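PDB 5N5D: methyltransferase from Streptomyces regensis, which probably transfers a methyl group from S-adenosylmethionine to a hydroxyl oxygen during the biosynthesis of the antibiotic tomaymycin. Local coordinates for residues M139-A144 / V165-N170; R63-I68 / R81-D86. One frame throughout, in Å; residues are numbered along the deposited sequence.

Contact 1: M139-A144 / V165-N170. With SAM (S-adenosylmethionine), chain H.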
loop_
_atom_site.group_PDB
_atom_site.type_symbol
_atom_site.label_atom_id
_atom_site.label_comp_id
_atom_site.label_asym_id
_atom_site.label_seq_id
_atom_site.Cartn_x
_atom_site.Cartn_y
_atom_site.Cartn_z
ATOM N N MET A 139 -13.068 -7.135 -1.465
ATOM C CA MET A 139 -11.742 -7.157 -0.872
ATOM C C MET A 139 -11.632 -8.399 -0.009
ATOM O O MET A 139 -12.599 -8.793 0.650
ATOM C CB MET A 139 -11.480 -5.897 -0.038
ATOM C CG MET A 139 -10.133 -5.879 0.655
ATOM S SD MET A 139 -9.802 -4.244 1.343
ATOM C CE MET A 139 -8.246 -4.529 2.178
ATOM N N VAL A 140 -10.454 -9.013 -0.025
ATOM C CA VAL A 140 -10.150 -10.174 0.803
ATOM C C VAL A 140 -8.839 -9.910 1.528
ATOM O O VAL A 140 -7.843 -9.548 0.895
ATOM C CB VAL A 140 -10.034 -11.464 -0.027
ATOM C CG1 VAL A 140 -9.817 -12.653 0.880
ATOM C CG2 VAL A 140 -11.267 -11.655 -0.885
ATOM N N PHE A 141 -8.838 -10.095 2.845
ATOM C CA PHE A 141 -7.627 -10.020 3.654
ATOM C C PHE A 141 -7.324 -11.413 4.188
ATOM O O PHE A 141 -8.129 -11.986 4.934
ATOM C CB PHE A 141 -7.792 -9.017 4.801
ATOM C CG PHE A 141 -6.564 -8.864 5.672
ATOM C CD1 PHE A 141 -5.295 -8.766 5.116
ATOM C CD2 PHE A 141 -6.687 -8.806 7.049
ATOM C CE1 PHE A 141 -4.177 -8.616 5.928
ATOM C CE2 PHE A 141 -5.577 -8.651 7.860
ATOM C CZ PHE A 141 -4.319 -8.557 7.292
ATOM N N VAL A 142 -6.172 -11.950 3.801
ATOM C CA VAL A 142 -5.739 -13.289 4.178
ATOM C C VAL A 142 -4.647 -13.132 5.225
ATOM O O VAL A 142 -3.551 -12.643 4.924
ATOM C CB VAL A 142 -5.237 -14.083 2.968
ATOM C CG1 VAL A 142 -4.890 -15.516 3.376
ATOM C CG2 VAL A 142 -6.266 -14.048 1.839
ATOM N N ASP A 143 -4.936 -13.557 6.447
ATOM C CA ASP A 143 -4.028 -13.384 7.570
ATOM C C ASP A 143 -4.278 -14.495 8.584
ATOM O O ASP A 143 -4.560 -14.252 9.754
ATOM C CB ASP A 143 -4.214 -12.004 8.195
ATOM C CG ASP A 143 -3.174 -11.692 9.256
ATOM O OD1 ASP A 143 -2.079 -12.307 9.246
ATOM O OD2 ASP A 143 -3.451 -10.820 10.109
ATOM N N ALA A 144 -4.180 -15.743 8.135
ATOM C CA ALA A 144 -4.356 -16.876 9.035
ATOM C C ALA A 144 -3.100 -17.739 8.992
ATOM O O ALA A 144 -1.987 -17.224 9.141
ATOM C CB ALA A 144 -5.613 -17.663 8.663
ATOM N N VAL A 165 -9.681 -6.544 -4.561
ATOM C CA VAL A 165 -8.341 -6.427 -4.000
ATOM C C VAL A 165 -8.144 -7.563 -3.007
ATOM O O VAL A 165 -9.003 -7.809 -2.152
ATOM C CB VAL A 165 -8.125 -5.061 -3.325
ATOM C CG1 VAL A 165 -6.638 -4.841 -3.033
ATOM C CG2 VAL A 165 -8.682 -3.941 -4.188
ATOM N N VAL A 166 -7.014 -8.253 -3.121
ATOM C CA VAL A 166 -6.643 -9.315 -2.199
ATOM C C VAL A 166 -5.332 -8.903 -1.545
ATOM O O VAL A 166 -4.357 -8.601 -2.246
ATOM C CB VAL A 166 -6.501 -10.669 -2.913
ATOM C CG1 VAL A 166 -6.152 -11.761 -1.921
ATOM C CG2 VAL A 166 -7.769 -11.007 -3.655
ATOM N N VAL A 167 -5.317 -8.847 -0.216
ATOM C CA VAL A 167 -4.104 -8.570 0.548
ATOM C C VAL A 167 -3.771 -9.816 1.350
ATOM O O VAL A 167 -4.625 -10.337 2.076
ATOM C CB VAL A 167 -4.270 -7.350 1.473
ATOM C CG1 VAL A 167 -3.049 -7.197 2.385
ATOM C CG2 VAL A 167 -4.481 -6.079 0.649
ATOM N N VAL A 168 -2.534 -10.293 1.217
ATOM C CA VAL A 168 -2.041 -11.440 1.971
ATOM C C VAL A 168 -0.917 -10.942 2.867
ATOM O O VAL A 168 0.076 -10.394 2.373
ATOM C CB VAL A 168 -1.553 -12.567 1.050
ATOM C CG1 VAL A 168 -1.048 -13.749 1.883
ATOM C CG2 VAL A 168 -2.659 -12.984 0.097
ATOM N N ASP A 169 -1.080 -11.111 4.177
ATOM C CA ASP A 169 -0.088 -10.656 5.140
ATOM C C ASP A 169 0.989 -11.714 5.377
ATOM O O ASP A 169 0.789 -12.913 5.148
ATOM C CB ASP A 169 -0.748 -10.289 6.472
ATOM C CG ASP A 169 0.049 -9.253 7.262
ATOM O OD1 ASP A 169 1.044 -8.719 6.721
ATOM O OD2 ASP A 169 -0.324 -8.958 8.425
ATOM N N ASN A 170 2.150 -11.230 5.825
ATOM C CA ASN A 170 3.229 -12.053 6.386
ATOM C C ASN A 170 3.831 -13.011 5.355
ATOM O O ASN A 170 4.011 -14.203 5.612
ATOM C CB ASN A 170 2.729 -12.808 7.619
ATOM C CG ASN A 170 2.125 -11.880 8.668
ATOM O OD1 ASN A 170 1.009 -12.103 9.143
ATOM N ND2 ASN A 170 2.857 -10.824 9.021
HETATM N N SAM H . -5.924 -10.435 11.340
HETATM C CA SAM H . -5.635 -10.293 12.781
HETATM C C SAM H . -5.219 -8.821 13.105
HETATM O O SAM H . -4.418 -8.277 12.311
HETATM O OXT SAM H . -5.706 -8.290 14.125
HETATM C CB SAM H . -4.514 -11.267 13.216
HETATM C CG SAM H . -4.763 -12.683 12.708
HETATM S SD SAM H . -3.502 -13.758 13.434
HETATM C CE SAM H . -2.099 -13.310 12.484
HETATM C "C5'" SAM H . -3.859 -15.375 12.664
HETATM C "C4'" SAM H . -5.170 -15.974 13.134
HETATM O "O4'" SAM H . -5.577 -17.053 12.263
HETATM C "C3'" SAM H . -5.139 -16.543 14.559
HETATM O "O3'" SAM H . -6.157 -15.923 15.337
HETATM C "C2'" SAM H . -5.351 -18.051 14.352
HETATM O "O2'" SAM H . -6.094 -18.657 15.403
HETATM C "C1'" SAM H . -6.155 -18.062 13.058
HETATM N N9 SAM H . -6.104 -19.315 12.315
HETATM C C8 SAM H . -5.023 -20.136 12.140
HETATM N N7 SAM H . -5.256 -21.169 11.365
HETATM C C5 SAM H . -6.587 -21.014 11.004
HETATM C C6 SAM H . -7.437 -21.765 10.172
HETATM N N6 SAM H . -7.056 -22.877 9.531
HETATM N N1 SAM H . -8.706 -21.327 10.009
HETATM C C2 SAM H . -9.088 -20.215 10.643
HETATM N N3 SAM H . -8.376 -19.425 11.454
HETATM C C4 SAM H . -7.124 -19.880 11.590
HETATM O O HOH W 1 -1.123 -14.993 5.799
HETATM O O HOH W 2 -1.193 -9.739 11.050
#

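Contact 2: R63-I68 / R81-D86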
loop_
_atom_site.group_PDB
_atom_site.type_symbol
_atom_site.label_atom_id
_atom_site.label_comp_id
_atom_site.label_asym_id
_atom_site.label_seq_id
_atom_site.Cartn_x
_atom_site.Cartn_y
_atom_site.Cartn_z
ATOM N N ARG A 63 -17.779 -2.795 -0.464
ATOM C CA ARG A 63 -19.029 -3.006 0.248
ATOM C C ARG A 63 -19.075 -4.345 0.959
ATOM O O ARG A 63 -19.749 -4.467 1.981
ATOM C CB ARG A 63 -20.205 -2.909 -0.733
ATOM C CG ARG A 63 -21.576 -3.111 -0.127
ATOM C CD ARG A 63 -22.674 -2.827 -1.161
ATOM N NE ARG A 63 -24.005 -3.156 -0.656
ATOM C CZ ARG A 63 -24.626 -4.316 -0.849
ATOM N NH1 ARG A 63 -24.049 -5.288 -1.546
ATOM N NH2 ARG A 63 -25.838 -4.505 -0.342
ATOM N N ARG A 64 -18.376 -5.350 0.441
ATOM C CA ARG A 64 -18.290 -6.653 1.081
ATOM C C ARG A 64 -16.822 -7.022 1.208
ATOM O O ARG A 64 -16.089 -7.006 0.214
ATOM C CB ARG A 64 -19.030 -7.728 0.288
ATOM C CG ARG A 64 -20.534 -7.511 0.173
ATOM C CD ARG A 64 -21.221 -8.780 -0.317
ATOM N NE ARG A 64 -22.573 -8.534 -0.810
ATOM C CZ ARG A 64 -23.640 -8.373 -0.034
ATOM N NH1 ARG A 64 -23.525 -8.422 1.287
ATOM N NH2 ARG A 64 -24.830 -8.158 -0.582
ATOM N N ILE A 65 -16.402 -7.354 2.420
ATOM C CA ILE A 65 -15.015 -7.694 2.705
ATOM C C ILE A 65 -14.970 -9.060 3.370
ATOM O O ILE A 65 -15.785 -9.357 4.250
ATOM C CB ILE A 65 -14.348 -6.634 3.606
ATOM C CG1 ILE A 65 -14.413 -5.255 2.941
ATOM C CG2 ILE A 65 -12.910 -7.030 3.917
ATOM C CD1 ILE A 65 -13.900 -4.125 3.814
ATOM N N LEU A 66 -14.008 -9.887 2.958
ATOM C CA LEU A 66 -13.758 -11.189 3.563
ATOM C C LEU A 66 -12.416 -11.150 4.278
ATOM O O LEU A 66 -11.417 -10.725 3.694
ATOM C CB LEU A 66 -13.759 -12.289 2.501
ATOM C CG LEU A 66 -13.307 -13.683 2.939
ATOM C CD1 LEU A 66 -14.239 -14.261 4.008
ATOM C CD2 LEU A 66 -13.217 -14.603 1.740
ATOM N N GLU A 67 -12.399 -11.580 5.538
ATOM C CA GLU A 67 -11.178 -11.661 6.327
ATOM C C GLU A 67 -10.982 -13.088 6.806
ATOM O O GLU A 67 -11.893 -13.683 7.390
ATOM C CB GLU A 67 -11.233 -10.711 7.527
ATOM C CG GLU A 67 -10.063 -10.838 8.490
ATOM C CD GLU A 67 -10.149 -9.833 9.619
ATOM O OE1 GLU A 67 -11.099 -9.927 10.425
ATOM O OE2 GLU A 67 -9.277 -8.943 9.677
ATOM N N ILE A 68 -9.792 -13.625 6.571
ATOM C CA ILE A 68 -9.426 -14.966 7.008
ATOM C C ILE A 68 -8.412 -14.789 8.130
ATOM O O ILE A 68 -7.250 -14.455 7.879
ATOM C CB ILE A 68 -8.868 -15.808 5.856
ATOM C CG1 ILE A 68 -9.872 -15.835 4.703
ATOM C CG2 ILE A 68 -8.562 -17.220 6.337
ATOM C CD1 ILE A 68 -9.343 -16.431 3.424
ATOM N N ARG A 81 -14.763 -0.543 9.639
ATOM C CA ARG A 81 -14.983 0.898 9.649
ATOM C C ARG A 81 -14.805 1.541 8.279
ATOM O O ARG A 81 -15.144 2.721 8.121
ATOM C CB ARG A 81 -14.057 1.548 10.675
ATOM C CG ARG A 81 -14.563 1.353 12.090
ATOM C CD ARG A 81 -13.677 1.998 13.139
ATOM N NE ARG A 81 -14.366 2.020 14.424
ATOM C CZ ARG A 81 -13.784 2.261 15.593
ATOM N NH1 ARG A 81 -12.482 2.504 15.653
ATOM N NH2 ARG A 81 -14.503 2.246 16.707
ATOM N N ALA A 82 -14.301 0.803 7.292
ATOM C CA ALA A 82 -14.264 1.280 5.918
ATOM C C ALA A 82 -15.595 1.084 5.203
ATOM O O ALA A 82 -15.780 1.633 4.113
ATOM C CB ALA A 82 -13.166 0.556 5.142
ATOM N N LEU A 83 -16.517 0.321 5.790
ATOM C CA LEU A 83 -17.705 -0.116 5.079
ATOM C C LEU A 83 -18.798 0.949 5.078
ATOM O O LEU A 83 -18.944 1.704 6.042
ATOM C CB LEU A 83 -18.276 -1.375 5.714
ATOM C CG LEU A 83 -17.454 -2.654 5.597
ATOM C CD1 LEU A 83 -18.009 -3.719 6.535
ATOM C CD2 LEU A 83 -17.465 -3.146 4.162
ATOM N N PRO A 84 -19.613 0.981 4.029
ATOM C CA PRO A 84 -20.833 1.782 4.055
ATOM C C PRO A 84 -21.881 1.122 4.930
ATOM O O PRO A 84 -21.736 -0.050 5.307
ATOM C CB PRO A 84 -21.268 1.792 2.585
ATOM C CG PRO A 84 -20.809 0.470 2.093
ATOM C CD PRO A 84 -19.481 0.234 2.767
ATOM N N PRO A 85 -22.967 1.824 5.250
ATOM C CA PRO A 85 -23.965 1.241 6.160
ATOM C C PRO A 85 -24.609 -0.036 5.652
ATOM O O PRO A 85 -25.155 -0.788 6.466
ATOM C CB PRO A 85 -24.998 2.362 6.307
ATOM C CG PRO A 85 -24.248 3.601 6.000
ATOM C CD PRO A 85 -23.256 3.236 4.950
ATOM N N ASP A 86 -24.589 -0.301 4.344
ATOM C CA ASP A 86 -25.131 -1.544 3.811
ATOM C C ASP A 86 -24.038 -2.567 3.529
ATOM O O ASP A 86 -24.293 -3.571 2.857
ATOM C CB ASP A 86 -25.958 -1.284 2.546
ATOM C CG ASP A 86 -25.140 -0.722 1.392
ATOM O OD1 ASP A 86 -23.994 -0.277 1.593
ATOM O OD2 ASP A 86 -25.672 -0.722 0.258
#

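Contact 1: M139-A144 / V165-N170
F141 and V167 pair across two adjacent parallel strands, the ring meeting the valine's CG1 branch at F141 CD1 (3.9 Å from V167 CG1). With CG anti to the backbone N (chi1 -179°), the ring is set beside the carbonyl carbon, and the same CD1-CE1 side continues to D169, F141 CE1 lying 3.9 Å from D169 CB. On the other face of the sheet V142 and V168 lie side by side, V142 CB against V168 CG2 at 4.0 Å, where V142 touches Y152 and V168 touches I149 of helix 149-158. Strand axes 4.7 Å apart and 8° from parallel define the pairing, and four backbone bonds hold it. V142 N to V167 O is nearly straight (2.8 Å, 174° at the hydrogen), and V142 O takes D169 N in turn. Together with the intervening helix, the strands form a beta-alpha-beta unit of the Rossmann-like fold.

Beyond the last rung the contact turns polar. D143 places its CB over one face of the F141 ring, and its OD2 accepts the amino N of S-adenosylmethionine at 2.8 Å. Water 2 lies within hydrogen-bonding distance of D143 OD2 and D169 OD2, though it has more acceptors in reach than protons to give. D169 OD1 bonds a butanediol, probably from the crystallisation liquor, and N170 ND2 bonds D217. D143 OD1 and N170 OD1, both acceptors, approach to 3.1 Å. Such an oxygen-rich cluster of two aspartates and an asparagine resembles the divalent-metal site of catechol O-methyltransferase-type enzymes and is consistent with a place suited to a cation.

Contact 2: R63-I68 / R81-D86
L83 lays its CD2 methyl over the start of strand 64-68, meeting I65 CD1 at 3.7 Å and the carbonyl of R63 at 3.4 Å (L83 CD2 to R63 O). I65 reaches it with the ethyl branch, whose CG1 is anti to the carbonyl carbon (chi1 -58°), and the two side chains pass each other at a slant. P84 continues the apolar patch outward, its CD 4.1 Å from R63 CA.

At the surface R63 stretches out fully from CG to NE and forms a salt bridge with D86, NE donating to OD2 at 3.1 Å with 158° at the hydrogen. The acceptor lies near the guanidinium plane, yet the donor comes from above the carboxylate, the two planes being 71° apart; this is a single-bond bridge, not a two-pronged one. A leucine in place of R63 would probably leave the D86 carboxylate without this cationic partner and the loop end less firmly fixed to the strand.

The loop leading from helix 74-80 to strand 88-93 is thereby packed against the start of strand 64-68: I65 and L83 both touch L89 of strand 88-93, while I65 and A82 touch A57 of helix 47-60.

In the fold
Contact 2 comes first along the chain and is closed before contact 1 opens; their centres are about 14 Å apart. Both involve the same seven-stranded mixed sheet, in which strand 64-68 neighbours strand 139-142, itself flanked by 165-169. Probable backbone hydrogen bonds join them directly, F141 N to L66 O at 2.8 Å and I68 N to F141 O at 2.9 Å. The centre of contact 1 is about 4 Å from the centre of the chain, that of contact 2 about 13 Å, at the surface. Strand 64-68 starts beside loop 81-86 and leads toward the cofactor: S-adenosylmethionine touches E67 on this strand as well as F141, D143 and A144 of contact 1.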